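Local coordinates for protein SmhB (Serratia marcescens, PDB 6ZZ5) that serves as the B component of a tripartite alpha-pore-forming toxin, captured here in its soluble form, and probably inserts into target membranes after a change of shape, at residues Gln18-Gln23 against Gln333-Val338; Gln23-Ser28 against Arg265-Gln270; Ala191-Ile196 against Met219-Gly224; Ser236-Glu241 against Ser348-Val353. One frame throughout, in Å; residues are numbered along the deposited sequence. Where two conformers were deposited one is given.

The four contacts run from the helical bundle of the soluble toxin out to its small head. Interactions 1 and 2, with centres 13 Å apart, both use helix 4-30 and share Q23, so one helix is gripped by helix 321-336 and by helix 252-300. Interaction 3 pairs strands 191-196 and 216-221, its centre 11 Å from that of interaction 1 and 19 Å from that of interaction 2; it touches both. Interaction 4, its centre about 17 Å from that of interaction 3, packs helix 230-245 on helix 349-359, with A195 meeting I349 and F352. Along the chain, the spans of interactions 1 and 2 both enclose interaction 3, while interaction 4 alternates with them. The sheet thus lies between bundle and C-terminal helix.

Interaction 1: residues Gln18-Gln23 against Gln333-Val338; sequences QALHIQ and QQMAGV
L20 and M335 each carry CG anti to the carbonyl carbon (chi1 -70° and -66°), a setting that lets their chains meet between helix 4-30 and the end of helix 321-336. L20 then runs on extended through chi2, and its CD2 branch does most of the touching: it lies against CG of M335 at 4.1 Å and against CG2 of V338 at 3.9 Å. L20 and V338 lie alongside each other, pointing opposite ways, whereas the M335 chain passes L20 at a slant. M335 bends at its last torsion (chi3 81°), which swings the methyl toward helix 4-30, where M335 CE meets CB of A19 at 4.1 Å and also borders L20 CD2.

The contact joins helix 4-30, in the part of the chain assigned to the Bacillus haemolytic enterotoxin (HBL) family, to the end of helix 321-336. Here the partner helix is just ending: G337 is the first residue to leave helical geometry, and the chain turns so that V338 points its side chain back at L20. Y64 and Q69 of helix 44-92 pack on A19, and I192 of strand 191-196 on L20, so the contact lies between bundle and sheet.

The polar link runs through water. A water molecule donates to the carbonyl oxygen of M335, 2.7 Å from M335 O, and gives a weak, long bond to the amide oxygen of Q23, 3.5 Å from Q23 OE1. The same Q23 OE1 sits 4.4 Å from V338 CG2, bringing the amide to the margin of the apolar cluster.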
# COMPACT_ATOMS: atom_id res chain seq x y z
N GLN A 18 -2.64 -3.12 1.74
CA GLN A 18 -1.57 -2.63 0.83
C GLN A 18 -1.46 -1.11 0.91
O GLN A 18 -0.32 -0.60 0.89
CB GLN A 18 -1.78 -3.10 -0.61
CG GLN A 18 -0.51 -2.98 -1.44
CD GLN A 18 -0.31 -1.59 -1.97
OE1 GLN A 18 -1.26 -0.84 -2.22
NE2 GLN A 18 0.95 -1.23 -2.18
N ALA A 19 -2.58 -0.40 0.98
CA ALA A 19 -2.61 1.06 1.02
C ALA A 19 -1.80 1.57 2.24
O ALA A 19 -1.12 2.58 2.11
CB ALA A 19 -4.01 1.58 0.99
N LEU A 20 -1.91 0.93 3.37
CA LEU A 20 -1.12 1.31 4.57
C LEU A 20 0.37 1.11 4.36
O LEU A 20 1.19 1.95 4.80
CB LEU A 20 -1.59 0.49 5.76
CG LEU A 20 -3.00 0.85 6.25
CD1 LEU A 20 -3.32 0.05 7.46
CD2 LEU A 20 -3.13 2.33 6.56
N HIS A 21 0.73 0.09 3.63
CA HIS A 21 2.15 -0.21 3.32
C HIS A 21 2.71 0.88 2.40
O HIS A 21 3.75 1.50 2.70
CB HIS A 21 2.22 -1.62 2.71
CG HIS A 21 3.59 -2.15 2.48
ND1 HIS A 21 3.83 -3.46 2.02
CD2 HIS A 21 4.80 -1.57 2.70
CE1 HIS A 21 5.15 -3.62 1.91
NE2 HIS A 21 5.76 -2.46 2.32
N ILE A 22 2.05 1.14 1.25
CA ILE A 22 2.51 2.21 0.33
C ILE A 22 2.45 3.57 1.03
O ILE A 22 3.39 4.37 0.86
CB ILE A 22 1.81 2.17 -1.05
CG1 ILE A 22 2.40 3.26 -1.97
CG2 ILE A 22 0.30 2.29 -0.98
CD1 ILE A 22 2.00 3.12 -3.43
N GLN A 23 1.47 3.84 1.90
CA GLN A 23 1.42 5.14 2.61
C GLN A 23 2.71 5.32 3.46
O GLN A 23 3.40 6.38 3.37
CB GLN A 23 0.22 5.20 3.55
CG GLN A 23 0.21 6.43 4.40
CD GLN A 23 -1.05 6.47 5.24
OE1 GLN A 23 -1.26 5.62 6.07
NE2 GLN A 23 -1.84 7.50 5.07
N GLN A 333 -11.29 2.61 10.98
CA GLN A 333 -10.65 2.94 12.28
C GLN A 333 -9.14 2.69 12.19
O GLN A 333 -8.34 3.53 12.63
CB GLN A 333 -11.23 2.08 13.41
CG GLN A 333 -12.63 2.48 13.87
CD GLN A 333 -13.04 1.59 15.03
OE1 GLN A 333 -12.99 0.37 14.95
NE2 GLN A 333 -13.36 2.21 16.15
N GLN A 334 -8.74 1.56 11.66
CA GLN A 334 -7.28 1.24 11.51
C GLN A 334 -6.58 2.26 10.62
O GLN A 334 -5.48 2.64 10.94
CB GLN A 334 -7.07 -0.13 10.88
CG GLN A 334 -7.48 -1.21 11.83
CD GLN A 334 -6.43 -1.73 12.77
OE1 GLN A 334 -5.30 -1.23 12.88
NE2 GLN A 334 -6.87 -2.74 13.51
N MET A 335 -7.19 2.65 9.50
CA MET A 335 -6.58 3.57 8.52
C MET A 335 -6.47 4.96 9.13
O MET A 335 -5.48 5.63 8.84
CB MET A 335 -7.34 3.55 7.20
CG MET A 335 -7.19 2.18 6.55
SD MET A 335 -7.85 2.08 4.89
CE MET A 335 -6.45 2.80 4.04
N ALA A 336 -7.39 5.35 9.99
CA ALA A 336 -7.33 6.66 10.66
C ALA A 336 -6.39 6.60 11.88
O ALA A 336 -5.99 7.63 12.34
CB ALA A 336 -8.72 7.13 11.03
N GLY A 337 -6.04 5.43 12.38
CA GLY A 337 -5.46 5.30 13.74
C GLY A 337 -4.00 4.86 13.68
O GLY A 337 -3.46 4.46 14.72
N VAL A 338 -3.37 4.89 12.50
CA VAL A 338 -1.92 4.51 12.38
C VAL A 338 -1.08 5.28 13.39
O VAL A 338 -1.24 6.48 13.51
CB VAL A 338 -1.39 4.67 10.95
CG1 VAL A 338 0.10 4.32 10.91
CG2 VAL A 338 -2.18 3.80 9.99
O HOH W 1 -4.70 5.84 6.22

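Interaction 2: residues Gln23-Ser28 against Arg265-Gln270; sequences QTYCNS and RGLQTQ
The ring of Y25 lies against the backbone of G266 and L267, while the Q270 chain runs across the ring, roughly perpendicular to the tyrosine side chain. Two helices of the bundle meet here, 4-30 and 252-300, running nearly antiparallel (158° between the short segments) with their axes 10.0 Å apart. Over one face of the ring stands Q270 CG in a CH-pi contact, 4.0 Å from the Y25 centroid and 30° off the ring normal. The amide plane of Q270 is nearly parallel to that of the ring, although the contact is made chiefly by the methylene. The carbonyl oxygen of G266 also lies over that ring face, displaced toward the rim.

L267 meets the ring obliquely, its backbone N 3.4 Å from Y25 CE1 and its CB 3.9 Å from the same atom. Its CD1 branch extends the apolar surface to C26, whose SG stands 3.8 Å away from L267 CD1. Placing CG anti to the backbone N (chi1 -154°) sends the tyrosine ring across to the second helix. There the absence of a side chain on G266 lets the phenol end come close: Y25 OH is 3.2 Å from G266 CA and hydrogen-bonds to the carbonyl oxygen of G263.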
# COMPACT_ATOMS: atom_id res chain seq x y z
N GLN A 23 1.47 3.84 1.90
CA GLN A 23 1.42 5.14 2.61
C GLN A 23 2.71 5.32 3.46
O GLN A 23 3.40 6.38 3.37
CB GLN A 23 0.22 5.20 3.55
CG GLN A 23 0.21 6.43 4.40
CD GLN A 23 -1.05 6.47 5.24
OE1 GLN A 23 -1.26 5.62 6.07
NE2 GLN A 23 -1.84 7.50 5.07
N THR A 24 3.08 4.32 4.23
CA THR A 24 4.32 4.37 5.06
C THR A 24 5.54 4.54 4.16
O THR A 24 6.43 5.33 4.49
CB THR A 24 4.46 3.12 5.92
OG1 THR A 24 3.27 3.03 6.70
CG2 THR A 24 5.65 3.19 6.85
N TYR A 25 5.61 3.77 3.07
CA TYR A 25 6.71 3.89 2.11
C TYR A 25 6.84 5.32 1.63
O TYR A 25 7.97 5.86 1.57
CB TYR A 25 6.57 2.88 0.97
CG TYR A 25 7.89 2.52 0.34
CD1 TYR A 25 8.56 3.42 -0.47
CD2 TYR A 25 8.47 1.27 0.54
CE1 TYR A 25 9.81 3.13 -1.01
CE2 TYR A 25 9.71 0.95 0.01
CZ TYR A 25 10.37 1.88 -0.78
OH TYR A 25 11.57 1.50 -1.27
N CYS A 26 5.71 5.92 1.22
CA CYS A 26 5.66 7.32 0.72
C CYS A 26 6.17 8.28 1.81
O CYS A 26 6.88 9.25 1.47
CB CYS A 26 4.24 7.72 0.28
SG CYS A 26 3.79 6.93 -1.28
N ASN A 27 5.78 8.08 3.06
CA ASN A 27 6.27 8.94 4.19
C ASN A 27 7.80 8.84 4.28
O ASN A 27 8.48 9.88 4.57
CB ASN A 27 5.59 8.55 5.52
CG ASN A 27 4.13 8.92 5.57
OD1 ASN A 27 3.76 9.88 4.94
ND2 ASN A 27 3.37 8.22 6.38
N SER A 28 8.35 7.67 4.01
CA SER A 28 9.82 7.45 4.11
C SER A 28 10.52 8.23 3.00
O SER A 28 11.61 8.82 3.26
CB SER A 28 10.23 6.01 4.10
OG SER A 28 10.23 5.42 2.79
N ARG A 265 13.15 2.74 -6.83
CA ARG A 265 12.62 1.48 -7.43
C ARG A 265 11.61 0.85 -6.48
O ARG A 265 10.61 0.39 -6.97
CB ARG A 265 13.77 0.55 -7.86
CG ARG A 265 14.36 1.09 -9.17
CD ARG A 265 15.46 0.26 -9.87
NE ARG A 265 16.61 0.26 -8.99
CZ ARG A 265 16.96 -0.71 -8.14
NH1 ARG A 265 16.21 -1.80 -8.08
NH2 ARG A 265 18.04 -0.56 -7.39
N GLY A 266 11.90 0.85 -5.18
CA GLY A 266 11.01 0.27 -4.14
C GLY A 266 9.68 1.01 -4.09
O GLY A 266 8.60 0.35 -3.90
N LEU A 267 9.70 2.33 -4.33
CA LEU A 267 8.45 3.13 -4.37
C LEU A 267 7.64 2.68 -5.61
O LEU A 267 6.41 2.45 -5.47
CB LEU A 267 8.76 4.63 -4.43
CG LEU A 267 7.56 5.54 -4.54
CD1 LEU A 267 6.57 5.33 -3.40
CD2 LEU A 267 8.01 6.98 -4.65
N GLN A 268 8.30 2.44 -6.73
CA GLN A 268 7.64 1.87 -7.92
C GLN A 268 7.05 0.48 -7.62
O GLN A 268 5.88 0.23 -7.97
CB GLN A 268 8.54 1.85 -9.14
CG GLN A 268 7.74 1.44 -10.38
CD GLN A 268 7.78 -0.06 -10.60
OE1 GLN A 268 8.85 -0.63 -10.49
NE2 GLN A 268 6.65 -0.64 -10.96
N THR A 269 7.79 -0.36 -6.92
CA THR A 269 7.33 -1.72 -6.51
C THR A 269 6.03 -1.60 -5.71
O THR A 269 5.04 -2.33 -6.02
CB THR A 269 8.39 -2.52 -5.74
OG1 THR A 269 9.47 -2.62 -6.68
CG2 THR A 269 7.92 -3.89 -5.33
N GLN A 270 5.99 -0.68 -4.75
CA GLN A 270 4.78 -0.45 -3.94
C GLN A 270 3.63 0.01 -4.84
O GLN A 270 2.48 -0.44 -4.66
CB GLN A 270 5.08 0.56 -2.85
CG GLN A 270 6.17 0.12 -1.90
CD GLN A 270 5.59 -1.01 -1.10
OE1 GLN A 270 4.50 -0.91 -0.53
NE2 GLN A 270 6.20 -2.15 -1.21

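Interaction 3: residues Ala191-Ile196 against Met219-Gly224; sequences AIVTAI and MTAGAG. With SO4 (sulfate ion), chain F.
A191 and A221 exchange a pair of backbone hydrogen bonds: A191 N donates to A221 O at 3.0 Å, and A221 N returns a bond to A191 O at 2.9 Å. Two residues along, V193 and M219 repeat the exchange. V193 N reaches M219 O at 2.9 Å, almost straight at the hydrogen (173°), yet the donor stands above the carbonyl plane. The return bond, M219 N to V193 O, is 2.8 Å long and comes in nearly along the C=O axis.

Between these two hydrogen-bonded pairs sits the non-hydrogen-bonded pair of I192 and T220, completing a short antiparallel ladder in the small sheet of the toxin's head. The backbone of I192 bonds instead to V339 on the far side of its strand, and that of T220 to G228, so the sheet continues through both. T220 OG1 also makes a weak bond to the carbonyl of G228.

On the face carrying V193 and A221, V193 CG2 touches A221 CB at 3.8 Å, and L356 of the C-terminal helix packs on M219. The other face brings I192 CD1 to T220 CG2 at 4.1 Å, with L20 of helix 4-30 lying on I192. Past the strand end, G224 N donates to O2 of a sulfate at 2.8 Å; the ion, probably from the crystallisation liquor, takes a second hydrogen bond from V226 N.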
# COMPACT_ATOMS: atom_id res chain seq x y z
N ALA A 191 -4.01 -1.53 16.40
CA ALA A 191 -3.45 -0.44 15.60
C ALA A 191 -2.27 -0.98 14.80
O ALA A 191 -1.71 -2.05 15.12
CB ALA A 191 -3.04 0.71 16.50
N ILE A 192 -1.93 -0.24 13.75
CA ILE A 192 -0.70 -0.42 12.96
C ILE A 192 0.30 0.63 13.47
O ILE A 192 -0.07 1.78 13.59
CB ILE A 192 -1.03 -0.32 11.48
CG1 ILE A 192 -2.05 -1.40 11.10
CG2 ILE A 192 0.23 -0.38 10.62
CD1 ILE A 192 -1.51 -2.77 11.23
N VAL A 193 1.51 0.22 13.81
CA VAL A 193 2.57 1.12 14.33
C VAL A 193 3.66 1.20 13.26
O VAL A 193 4.08 0.08 12.76
CB VAL A 193 3.17 0.55 15.62
CG1 VAL A 193 4.27 1.47 16.14
CG2 VAL A 193 2.10 0.36 16.68
N THR A 194 4.19 2.39 13.01
CA THR A 194 5.13 2.62 11.89
C THR A 194 6.30 3.44 12.40
O THR A 194 6.19 4.16 13.42
CB THR A 194 4.48 3.28 10.65
OG1 THR A 194 4.07 4.61 10.94
CG2 THR A 194 3.26 2.53 10.20
N ALA A 195 7.43 3.24 11.71
CA ALA A 195 8.67 3.93 12.00
C ALA A 195 9.49 3.98 10.74
O ALA A 195 9.34 3.06 9.88
CB ALA A 195 9.40 3.24 13.12
N ILE A 196 10.16 5.10 10.57
CA ILE A 196 11.04 5.35 9.40
C ILE A 196 12.47 5.55 9.89
O ILE A 196 12.68 6.29 10.85
CB ILE A 196 10.47 6.57 8.66
CG1 ILE A 196 9.15 6.17 7.97
CG2 ILE A 196 11.49 7.10 7.65
CD1 ILE A 196 8.24 7.33 7.68
N MET A 219 4.45 -2.63 12.32
CA MET A 219 4.20 -3.61 13.37
C MET A 219 2.75 -3.45 13.79
O MET A 219 2.10 -2.54 13.31
CB MET A 219 5.18 -3.34 14.52
CG MET A 219 6.58 -3.70 14.10
SD MET A 219 7.79 -2.80 15.01
CE MET A 219 7.49 -1.14 14.39
N THR A 220 2.27 -4.34 14.63
CA THR A 220 0.89 -4.32 15.18
C THR A 220 0.95 -3.98 16.67
O THR A 220 1.97 -4.23 17.34
CB THR A 220 0.19 -5.67 14.95
OG1 THR A 220 0.99 -6.68 15.53
CG2 THR A 220 -0.05 -5.93 13.48
N ALA A 221 -0.10 -3.34 17.16
CA ALA A 221 -0.31 -3.09 18.59
C ALA A 221 -1.65 -3.78 18.87
O ALA A 221 -2.57 -3.60 18.01
CB ALA A 221 -0.35 -1.60 18.88
N GLY A 222 -1.75 -4.58 19.92
CA GLY A 222 -3.10 -5.04 20.31
C GLY A 222 -3.89 -3.93 21.02
O GLY A 222 -3.33 -2.84 21.29
N ALA A 223 -5.16 -4.20 21.34
CA ALA A 223 -6.04 -3.34 22.17
C ALA A 223 -5.25 -2.76 23.35
O ALA A 223 -5.35 -1.55 23.61
CB ALA A 223 -7.21 -4.14 22.67
N GLY A 224 -4.46 -3.59 24.04
CA GLY A 224 -3.64 -3.20 25.21
C GLY A 224 -2.36 -2.44 24.87
O GLY A 224 -1.63 -2.15 25.84
S SO4 F . -2.36 -6.48 23.70
O1 SO4 F . -1.71 -5.24 23.37
O2 SO4 F . -3.81 -6.32 23.64
O3 SO4 F . -1.97 -6.85 25.04
O4 SO4 F . -1.95 -7.50 22.75

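Interaction 4: residues Ser236-Glu241 against Ser348-Val353; sequences SLSARE and SIADFV
S348 OG, just before helix 349-359, donates to E241 OE1 of helix 230-245, at 2.7 Å and on the syn side of the carboxylate. The same hydroxyl oxygen accepts from D351 N at 3.0 Å, so S348 acts both as N-cap of helix 349-359 and as the link to helix 230-245. Its chi1 of 67° sets OG between the backbone N and carbonyl carbon, where it can serve both partners. A water donates to E241 OE1 and accepts from A350 N, adding a second route from the carboxylate to the first turn of the helix. E241 OE2 is held separately, in a salt bridge with R245.

Here the C-terminal helix 349-359 packs against helix 230-245, beside the small sheet, whose A195 touches I349 and F352. The N-to-C directions of the short segments are 146° apart, roughly antiparallel, and the small A350 permits a CA separation from L237 of 5.0 Å. Apolar contacts fill the middle. L237 CB meets A350 CB at 3.9 Å, and L237 CD1 presses on V353 CG2 at 3.5 Å, tighter than usual, the leucine chain meeting the valine nearly square-on.

A mixed contact joins I349 and R240: I349 CG2 sits at the guanidinium edge, 3.6 Å from R240 NH2, while R240 NH1 hydrogen-bonds to the carbonyl oxygen of G214.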
# COMPACT_ATOMS: atom_id res chain seq x y z
N SER A 236 14.69 -9.61 8.36
CA SER A 236 14.90 -9.01 7.02
C SER A 236 15.52 -7.62 7.13
O SER A 236 16.38 -7.32 6.33
CB SER A 236 13.63 -9.06 6.19
OG SER A 236 12.53 -8.32 6.71
N LEU A 237 15.11 -6.78 8.08
CA LEU A 237 15.73 -5.42 8.22
C LEU A 237 17.22 -5.56 8.57
O LEU A 237 18.02 -4.84 8.03
CB LEU A 237 15.01 -4.62 9.31
CG LEU A 237 13.55 -4.35 9.13
CD1 LEU A 237 13.05 -3.47 10.27
CD2 LEU A 237 13.25 -3.69 7.78
N SER A 238 17.58 -6.44 9.49
CA SER A 238 19.00 -6.69 9.85
C SER A 238 19.74 -7.27 8.63
O SER A 238 20.92 -6.95 8.43
CB SER A 238 19.13 -7.60 11.01
OG SER A 238 18.70 -6.91 12.17
N ALA A 239 19.08 -8.15 7.86
CA ALA A 239 19.68 -8.75 6.65
C ALA A 239 20.08 -7.60 5.70
O ALA A 239 21.21 -7.62 5.18
CB ALA A 239 18.73 -9.75 6.03
N ARG A 240 19.19 -6.64 5.46
CA ARG A 240 19.51 -5.52 4.53
C ARG A 240 20.73 -4.76 5.06
O ARG A 240 21.66 -4.41 4.29
CB ARG A 240 18.31 -4.58 4.36
CG ARG A 240 18.64 -3.36 3.51
CD ARG A 240 17.43 -2.52 3.11
NE ARG A 240 16.77 -2.04 4.32
CZ ARG A 240 15.55 -1.54 4.42
NH1 ARG A 240 14.81 -1.41 3.35
NH2 ARG A 240 15.07 -1.19 5.59
N GLU A 241 20.70 -4.43 6.33
CA GLU A 241 21.81 -3.70 6.97
C GLU A 241 23.12 -4.48 6.82
O GLU A 241 24.17 -3.87 6.43
CB GLU A 241 21.40 -3.37 8.40
CG GLU A 241 22.48 -2.68 9.15
CD GLU A 241 21.99 -1.77 10.28
OE1 GLU A 241 20.94 -1.09 10.13
OE2 GLU A 241 22.67 -1.75 11.26
N SER A 348 19.47 3.18 13.13
CA SER A 348 18.94 2.73 11.82
C SER A 348 17.55 2.13 12.04
O SER A 348 17.19 1.80 13.19
CB SER A 348 19.88 1.71 11.21
OG SER A 348 19.88 0.52 11.98
N ILE A 349 16.78 1.92 10.98
CA ILE A 349 15.47 1.23 11.17
C ILE A 349 15.70 -0.17 11.72
O ILE A 349 14.93 -0.57 12.60
CB ILE A 349 14.58 1.27 9.91
CG1 ILE A 349 13.16 0.89 10.31
CG2 ILE A 349 15.14 0.41 8.79
CD1 ILE A 349 12.51 1.87 11.32
N ALA A 350 16.74 -0.90 11.30
CA ALA A 350 17.00 -2.25 11.86
C ALA A 350 17.37 -2.19 13.36
O ALA A 350 16.89 -3.05 14.12
CB ALA A 350 18.10 -2.97 11.09
N ASP A 351 18.16 -1.22 13.79
CA ASP A 351 18.53 -1.04 15.22
C ASP A 351 17.26 -0.74 16.03
O ASP A 351 17.08 -1.34 17.08
CB ASP A 351 19.57 0.07 15.35
CG ASP A 351 20.17 0.21 16.73
OD1 ASP A 351 20.17 -0.77 17.48
OD2 ASP A 351 20.62 1.31 17.03
N PHE A 352 16.40 0.15 15.53
CA PHE A 352 15.15 0.53 16.23
C PHE A 352 14.24 -0.70 16.41
O PHE A 352 13.70 -0.92 17.48
CB PHE A 352 14.38 1.56 15.40
CG PHE A 352 13.13 2.04 16.07
CD1 PHE A 352 13.20 3.00 17.08
CD2 PHE A 352 11.89 1.59 15.62
CE1 PHE A 352 12.02 3.44 17.68
CE2 PHE A 352 10.72 2.07 16.19
CZ PHE A 352 10.80 2.98 17.24
N VAL A 353 14.06 -1.46 15.34
CA VAL A 353 13.20 -2.67 15.38
C VAL A 353 13.87 -3.72 16.26
O VAL A 353 13.14 -4.39 17.02
CB VAL A 353 12.86 -3.15 13.96
CG1 VAL A 353 12.20 -4.52 13.98
CG2 VAL A 353 11.98 -2.11 13.27
O HOH W 2 18.57 -0.46 8.90